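Long-range contact in putative pachytene checkpoint protein 2 (Caenorhabditis elegans, PDB 4XGU), which is an AAA+ ATPase of the PCH2 subfamily that binds and hydrolyses ATP and probably plays a key role in chromosome recombination during meiosis: residues 10-21 with 94-102. Sequence-based numbering, arbitrary orientation.
Sequences NIHAEIRICQKF and NIHVYKLHK
Ala-13 and Ile-15 hold strand 12-16 parallel to strand 95-98 by bonding through both their backbone N and O. Ala-13 O accepts His-96 N at 2.7 Å and Ile-15 N donates to His-96 O; Tyr-98 N then bonds Ile-15 O, and Tyr-98 O receives Ile-17 N. At the start the grip is weaker, since Asn-94 O takes only weak bonds from Ala-13 N and His-12 ND1. Ala-13, Ile-15, Ile-95 and Val-97 share one face, where the apolar Ile-15 and Ile-95 suit packing on Ile-37 of helix 30-41. The single methyl of Ala-13 meets Ile-95 CG2 at 3.6 Å, and farther on Ile-17 CG2 packs on Val-97 CG1 at the same distance.

The other face carries Glu-14, Arg-16, His-96 and Tyr-98. Ile-198 of helix 185-199, in the ATPase part, touches all but Arg-16, and Glu-14 OE2 is hydrogen-bonded to His-195. Arg-16 can be followed outward on this side. Its CB lies over the Tyr-98 ring, 4.0 Å from the centroid, in a CH-pi contact; CG, turned anti to the backbone N (chi1 -173°), lies near both Tyr-98 O (3.8 Å) and Tyr-98 CE2. CD and NE then reach Leu-100, whose CD2 lies over the rim of one guanidinium face, and NH2 ends in a salt bridge to Asp-133. A long aliphatic stem thus packs on the ring while the guanidinium reaches the acid beyond it.

Beyond the strands, Lys-99 bends at chi3 (58°) to bring NZ to Gln-19 O at 2.8 Å and Phe-21 O at 3.0 Å. Two carbonyls on one ammonium fasten the turn 18-21 to the end of the three-stranded mixed sheet of the Pch2 N-terminal domain, where 12-16 lies between 68-72 and 95-98. The chemistry implies an apolar face for its own domain and a polar-aromatic one against the ATPase core.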
ATOM      1  N   ASN B  10     -17.738 -45.251 -31.172  1.00104.40           N
ATOM      2  CA  ASN B  10     -16.671 -44.445 -31.764  1.00107.13           C
ATOM      3  C   ASN B  10     -15.296 -44.730 -31.181  1.00100.39           C
ATOM      4  O   ASN B  10     -15.002 -44.391 -30.033  1.00 97.82           O
ATOM      5  CB  ASN B  10     -16.976 -42.956 -31.621  1.00114.74           C
ATOM      6  CG  ASN B  10     -17.371 -42.311 -32.938  1.00116.79           C
ATOM      7  OD1 ASN B  10     -17.801 -42.992 -33.869  1.00124.04           O
ATOM      8  ND2 ASN B  10     -17.221 -40.992 -33.022  1.00109.12           N
ATOM      9  N   ILE B  11     -14.458 -45.359 -31.994  1.00 94.13           N
ATOM     10  CA  ILE B  11     -13.069 -45.593 -31.645  1.00 84.78           C
ATOM     11  C   ILE B  11     -12.198 -45.055 -32.769  1.00 74.62           C
ATOM     12  O   ILE B  11     -12.540 -45.190 -33.943  1.00 74.74           O
ATOM     13  CB  ILE B  11     -12.772 -47.086 -31.420  1.00 96.93           C
ATOM     14  CG1 ILE B  11     -13.835 -47.715 -30.521  1.00 99.25           C
ATOM     15  CG2 ILE B  11     -11.390 -47.269 -30.816  1.00106.35           C
ATOM     16  CD1 ILE B  11     -13.574 -49.166 -30.197  1.00 97.54           C
ATOM     17  N   HIS B  12     -11.076 -44.441 -32.411  1.00 68.03           N
ATOM     18  CA  HIS B  12     -10.202 -43.833 -33.403  1.00 64.25           C
ATOM     19  C   HIS B  12      -8.920 -44.632 -33.593  1.00 58.59           C
ATOM     20  O   HIS B  12      -8.537 -45.435 -32.740  1.00 59.02           O
ATOM     21  CB  HIS B  12      -9.868 -42.395 -33.003  1.00 70.58           C
ATOM     22  CG  HIS B  12     -11.062 -41.497 -32.929  1.00 83.39           C
ATOM     23  ND1 HIS B  12     -11.394 -40.615 -33.938  1.00 90.15           N
ATOM     24  CD2 HIS B  12     -12.005 -41.343 -31.971  1.00 87.38           C
ATOM     25  CE1 HIS B  12     -12.488 -39.958 -33.601  1.00 93.10           C
ATOM     26  NE2 HIS B  12     -12.881 -40.380 -32.413  1.00 91.67           N
ATOM     27  N   ALA B  13      -8.259 -44.409 -34.721  1.00 50.69           N
ATOM     28  CA  ALA B  13      -6.970 -45.028 -34.969  1.00 54.93           C
ATOM     29  C   ALA B  13      -6.013 -44.038 -35.627  1.00 62.57           C
ATOM     30  O   ALA B  13      -6.335 -43.428 -36.648  1.00 67.10           O
ATOM     31  CB  ALA B  13      -7.129 -46.270 -35.826  1.00 55.35           C
ATOM     32  N   GLU B  14      -4.841 -43.878 -35.024  1.00 56.83           N
ATOM     33  CA  GLU B  14      -3.807 -43.009 -35.561  1.00 59.61           C
ATOM     34  C   GLU B  14      -2.684 -43.872 -36.109  1.00 60.45           C
ATOM     35  O   GLU B  14      -2.182 -44.753 -35.417  1.00 58.88           O
ATOM     36  CB  GLU B  14      -3.279 -42.058 -34.486  1.00 65.62           C
ATOM     37  CG  GLU B  14      -4.369 -41.282 -33.762  1.00 79.28           C
ATOM     38  CD  GLU B  14      -3.864 -40.581 -32.513  1.00 89.87           C
ATOM     39  OE1 GLU B  14      -2.630 -40.541 -32.310  1.00 96.36           O
ATOM     40  OE2 GLU B  14      -4.701 -40.074 -31.732  1.00 87.17           O
ATOM     41  N   ILE B  15      -2.302 -43.628 -37.357  1.00 58.42           N
ATOM     42  CA  ILE B  15      -1.268 -44.427 -37.998  1.00 50.01           C
ATOM     43  C   ILE B  15      -0.160 -43.547 -38.559  1.00 54.37           C
ATOM     44  O   ILE B  15      -0.404 -42.694 -39.411  1.00 65.66           O
ATOM     45  CB  ILE B  15      -1.851 -45.285 -39.132  1.00 54.29           C
ATOM     46  CG1 ILE B  15      -2.925 -46.230 -38.589  1.00 54.01           C
ATOM     47  CG2 ILE B  15      -0.752 -46.069 -39.830  1.00 51.80           C
ATOM     48  CD1 ILE B  15      -3.609 -47.054 -39.663  1.00 51.26           C
ATOM     49  N   ARG B  16       1.060 -43.755 -38.075  1.00 47.71           N
ATOM     50  CA  ARG B  16       2.211 -43.013 -38.574  1.00 49.18           C
ATOM     51  C   ARG B  16       2.869 -43.743 -39.740  1.00 55.27           C
ATOM     52  O   ARG B  16       3.386 -44.849 -39.577  1.00 62.01           O
ATOM     53  CB  ARG B  16       3.236 -42.789 -37.459  1.00 55.54           C
ATOM     54  CG  ARG B  16       4.388 -41.882 -37.861  1.00 62.58           C
ATOM     55  CD  ARG B  16       5.679 -42.276 -37.170  1.00 66.86           C
ATOM     56  NE  ARG B  16       5.523 -42.395 -35.724  1.00 76.52           N
ATOM     57  CZ  ARG B  16       6.476 -42.835 -34.911  1.00 83.80           C
ATOM     58  NH1 ARG B  16       7.653 -43.196 -35.405  1.00 82.45           N
ATOM     59  NH2 ARG B  16       6.257 -42.917 -33.607  1.00 89.38           N
ATOM     60  N   ILE B  17       2.851 -43.122 -40.916  1.00 54.00           N
ATOM     61  CA  ILE B  17       3.533 -43.677 -42.081  1.00 56.11           C
ATOM     62  C   ILE B  17       4.942 -43.114 -42.232  1.00 66.98           C
ATOM     63  O   ILE B  17       5.330 -42.181 -41.527  1.00 72.71           O
ATOM     64  CB  ILE B  17       2.762 -43.403 -43.382  1.00 54.64           C
ATOM     65  CG1 ILE B  17       2.300 -41.947 -43.424  1.00 49.30           C
ATOM     66  CG2 ILE B  17       1.583 -44.350 -43.514  1.00 54.78           C
ATOM     67  CD1 ILE B  17       1.479 -41.606 -44.644  1.00 46.17           C
ATOM     68  N   CYS B  18       5.704 -43.690 -43.155  1.00 72.89           N
ATOM     69  CA  CYS B  18       7.047 -43.207 -43.447  1.00 75.80           C
ATOM     70  C   CYS B  18       6.986 -41.891 -44.207  1.00 83.44           C
ATOM     71  O   CYS B  18       5.984 -41.587 -44.853  1.00 86.63           O
ATOM     72  CB  CYS B  18       7.836 -44.240 -44.255  1.00 74.90           C
ATOM     73  SG  CYS B  18       9.033 -45.195 -43.290  1.00153.11           S
ATOM     74  N   GLN B  19       8.061 -41.112 -44.130  1.00 89.97           N
ATOM     75  CA  GLN B  19       8.165 -39.895 -44.923  1.00 98.02           C
ATOM     76  C   GLN B  19       8.231 -40.264 -46.397  1.00110.45           C
ATOM     77  O   GLN B  19       7.605 -39.613 -47.234  1.00118.90           O
ATOM     78  CB  GLN B  19       9.388 -39.065 -44.524  1.00 96.32           C
ATOM     79  CG  GLN B  19       9.241 -38.290 -43.219  1.00 94.97           C
ATOM     80  CD  GLN B  19       9.438 -39.157 -41.990  1.00 99.29           C
ATOM     81  OE1 GLN B  19       9.915 -40.290 -42.081  1.00 98.33           O
ATOM     82  NE2 GLN B  19       9.073 -38.626 -40.828  1.00100.58           N
ATOM     83  N   LYS B  20       8.985 -41.317 -46.706  1.00110.27           N
ATOM     84  CA  LYS B  20       9.132 -41.786 -48.083  1.00107.98           C
ATOM     85  C   LYS B  20       7.805 -42.274 -48.651  1.00110.55           C
ATOM     86  O   LYS B  20       7.624 -42.310 -49.867  1.00114.47           O
ATOM     87  CB  LYS B  20      10.185 -42.896 -48.172  1.00101.03           C
ATOM     88  CG  LYS B  20      11.624 -42.387 -48.096  1.00 94.42           C
ATOM     89  CD  LYS B  20      12.566 -43.195 -48.980  1.00 82.61           C
ATOM     90  CE  LYS B  20      13.352 -44.216 -48.177  1.00 72.25           C
ATOM     91  NZ  LYS B  20      14.207 -45.069 -49.055  1.00 73.55           N
ATOM     92  N   PHE B  21       6.884 -42.652 -47.769  1.00107.71           N
ATOM     93  CA  PHE B  21       5.527 -42.974 -48.185  1.00103.54           C
ATOM     94  C   PHE B  21       4.849 -41.701 -48.688  1.00101.91           C
ATOM     95  O   PHE B  21       4.690 -40.740 -47.932  1.00104.34           O
ATOM     96  CB  PHE B  21       4.729 -43.588 -47.029  1.00 96.36           C
ATOM     97  CG  PHE B  21       3.533 -44.394 -47.466  1.00 88.25           C
ATOM     98  CD1 PHE B  21       2.460 -43.787 -48.107  1.00 88.68           C
ATOM     99  CD2 PHE B  21       3.476 -45.757 -47.219  1.00 77.70           C
ATOM    100  CE1 PHE B  21       1.365 -44.526 -48.504  1.00 87.03           C
ATOM    101  CE2 PHE B  21       2.384 -46.501 -47.613  1.00 75.16           C
ATOM    102  CZ  PHE B  21       1.327 -45.885 -48.257  1.00 82.54           C
ATOM    103  N   ASN B  94     -12.721 -42.137 -38.812  1.00 79.87           N
ATOM    104  CA  ASN B  94     -12.079 -41.880 -37.530  1.00 74.11           C
ATOM    105  C   ASN B  94     -10.629 -42.331 -37.517  1.00 74.74           C
ATOM    106  O   ASN B  94      -9.930 -42.165 -36.517  1.00 84.30           O
ATOM    107  CB  ASN B  94     -12.833 -42.577 -36.400  1.00 78.35           C
ATOM    108  CG  ASN B  94     -14.317 -42.300 -36.433  1.00 85.31           C
ATOM    109  OD1 ASN B  94     -14.785 -41.292 -35.907  1.00 88.33           O
ATOM    110  ND2 ASN B  94     -15.069 -43.203 -37.049  1.00 92.72           N
ATOM    111  N   ILE B  95     -10.177 -42.912 -38.622  1.00 65.65           N
ATOM    112  CA  ILE B  95      -8.801 -43.375 -38.698  1.00 68.60           C
ATOM    113  C   ILE B  95      -7.946 -42.375 -39.468  1.00 64.32           C
ATOM    114  O   ILE B  95      -8.231 -42.038 -40.618  1.00 63.41           O
ATOM    115  CB  ILE B  95      -8.710 -44.783 -39.328  1.00 75.65           C
ATOM    116  CG1 ILE B  95      -9.306 -44.811 -40.733  1.00 82.76           C
ATOM    117  CG2 ILE B  95      -9.464 -45.778 -38.475  1.00 82.87           C
ATOM    118  CD1 ILE B  95      -9.333 -46.199 -41.333  1.00 83.82           C
ATOM    119  N   HIS B  96      -6.902 -41.881 -38.812  1.00 64.72           N
ATOM    120  CA  HIS B  96      -6.090 -40.823 -39.396  1.00 72.16           C
ATOM    121  C   HIS B  96      -4.655 -41.260 -39.616  1.00 73.92           C
ATOM    122  O   HIS B  96      -4.019 -41.854 -38.743  1.00 72.43           O
ATOM    123  CB  HIS B  96      -6.117 -39.579 -38.516  1.00 73.27           C
ATOM    124  CG  HIS B  96      -7.491 -39.179 -38.086  1.00 77.33           C
ATOM    125  ND1 HIS B  96      -8.031 -39.564 -36.879  1.00 82.21           N
ATOM    126  CD2 HIS B  96      -8.441 -38.438 -38.706  1.00 80.45           C
ATOM    127  CE1 HIS B  96      -9.254 -39.073 -36.770  1.00 86.82           C
ATOM    128  NE2 HIS B  96      -9.526 -38.387 -37.864  1.00 86.67           N
ATOM    129  N   VAL B  97      -4.152 -40.945 -40.798  1.00 74.26           N
ATOM    130  CA  VAL B  97      -2.803 -41.302 -41.168  1.00 71.97           C
ATOM    131  C   VAL B  97      -1.961 -40.026 -41.184  1.00 69.26           C
ATOM    132  O   VAL B  97      -2.426 -38.977 -41.629  1.00 74.02           O
ATOM    133  CB  VAL B  97      -2.791 -42.002 -42.524  1.00 80.15           C
ATOM    134  CG1 VAL B  97      -1.454 -42.662 -42.780  1.00 88.78           C
ATOM    135  CG2 VAL B  97      -3.929 -43.062 -42.598  1.00 48.18           C
ATOM    136  N   TYR B  98      -0.735 -40.111 -40.676  1.00 57.86           N
ATOM    137  CA  TYR B  98       0.082 -38.919 -40.479  1.00 56.69           C
ATOM    138  C   TYR B  98       1.575 -39.221 -40.556  1.00 63.03           C
ATOM    139  O   TYR B  98       1.997 -40.366 -40.405  1.00 72.52           O
ATOM    140  CB  TYR B  98      -0.241 -38.275 -39.130  1.00 51.65           C
ATOM    141  CG  TYR B  98       0.218 -39.098 -37.943  1.00 52.43           C
ATOM    142  CD1 TYR B  98      -0.516 -40.193 -37.502  1.00 60.90           C
ATOM    143  CD2 TYR B  98       1.380 -38.778 -37.262  1.00 58.65           C
ATOM    144  CE1 TYR B  98      -0.101 -40.949 -36.415  1.00 58.24           C
ATOM    145  CE2 TYR B  98       1.807 -39.527 -36.177  1.00 63.20           C
ATOM    146  CZ  TYR B  98       1.063 -40.611 -35.758  1.00 63.09           C
ATOM    147  OH  TYR B  98       1.487 -41.354 -34.680  1.00 59.89           O
ATOM    148  N   LYS B  99       2.366 -38.179 -40.789  1.00 62.23           N
ATOM    149  CA  LYS B  99       3.820 -38.266 -40.701  1.00 63.07           C
ATOM    150  C   LYS B  99       4.296 -37.090 -39.849  1.00 67.52           C
ATOM    151  O   LYS B  99       3.876 -35.961 -40.077  1.00 78.44           O
ATOM    152  CB  LYS B  99       4.456 -38.248 -42.097  1.00 70.93           C
ATOM    153  CG  LYS B  99       4.047 -37.059 -42.957  1.00 81.39           C
ATOM    154  CD  LYS B  99       4.806 -37.026 -44.270  1.00 88.68           C
ATOM    155  CE  LYS B  99       4.588 -38.303 -45.059  1.00 86.21           C
ATOM    156  NZ  LYS B  99       5.353 -38.298 -46.331  1.00 86.40           N
ATOM    157  N   LEU B 100       5.142 -37.348 -38.857  1.00 66.14           N
ATOM    158  CA  LEU B 100       5.572 -36.303 -37.931  1.00 74.94           C
ATOM    159  C   LEU B 100       6.708 -35.477 -38.493  1.00 82.64           C
ATOM    160  O   LEU B 100       7.588 -36.008 -39.167  1.00 84.29           O
ATOM    161  CB  LEU B 100       6.004 -36.904 -36.591  1.00 71.05           C
ATOM    162  CG  LEU B 100       6.571 -38.317 -36.482  1.00 72.53           C
ATOM    163  CD1 LEU B 100       8.030 -38.459 -36.967  1.00 85.99           C
ATOM    164  CD2 LEU B 100       6.366 -38.805 -35.070  1.00 64.51           C
ATOM    165  N   HIS B 101       6.697 -34.181 -38.194  1.00 83.54           N
ATOM    166  CA  HIS B 101       7.766 -33.306 -38.642  1.00 91.05           C
ATOM    167  C   HIS B 101       8.921 -33.385 -37.655  1.00 91.92           C
ATOM    168  O   HIS B 101       8.701 -33.458 -36.444  1.00 91.82           O
ATOM    169  CB  HIS B 101       7.279 -31.861 -38.778  1.00 93.80           C
ATOM    170  CG  HIS B 101       5.833 -31.740 -39.151  1.00 85.40           C
ATOM    171  ND1 HIS B 101       5.405 -31.595 -40.454  1.00 83.08           N
ATOM    172  CD2 HIS B 101       4.716 -31.736 -38.388  1.00 82.18           C
ATOM    173  CE1 HIS B 101       4.086 -31.515 -40.477  1.00 80.88           C
ATOM    174  NE2 HIS B 101       3.643 -31.597 -39.235  1.00 80.81           N
ATOM    175  N   LYS B 102      10.148 -33.378 -38.169  1.00 92.77           N
ATOM    176  CA  LYS B 102      11.339 -33.404 -37.320  1.00 91.59           C
ATOM    177  C   LYS B 102      12.058 -32.069 -37.366  1.00 99.85           C
ATOM    178  O   LYS B 102      13.193 -31.940 -36.901  1.00102.54           O
ATOM    179  CB  LYS B 102      12.290 -34.531 -37.738  1.00 89.39           C
ATOM    180  CG  LYS B 102      12.050 -35.091 -39.127  1.00 88.08           C
ATOM    181  CD  LYS B 102      12.550 -36.525 -39.212  1.00 88.66           C
ATOM    182  CE  LYS B 102      11.825 -37.407 -38.206  1.00 88.11           C
ATOM    183  NZ  LYS B 102      12.394 -38.782 -38.141  1.00 87.88           N
TER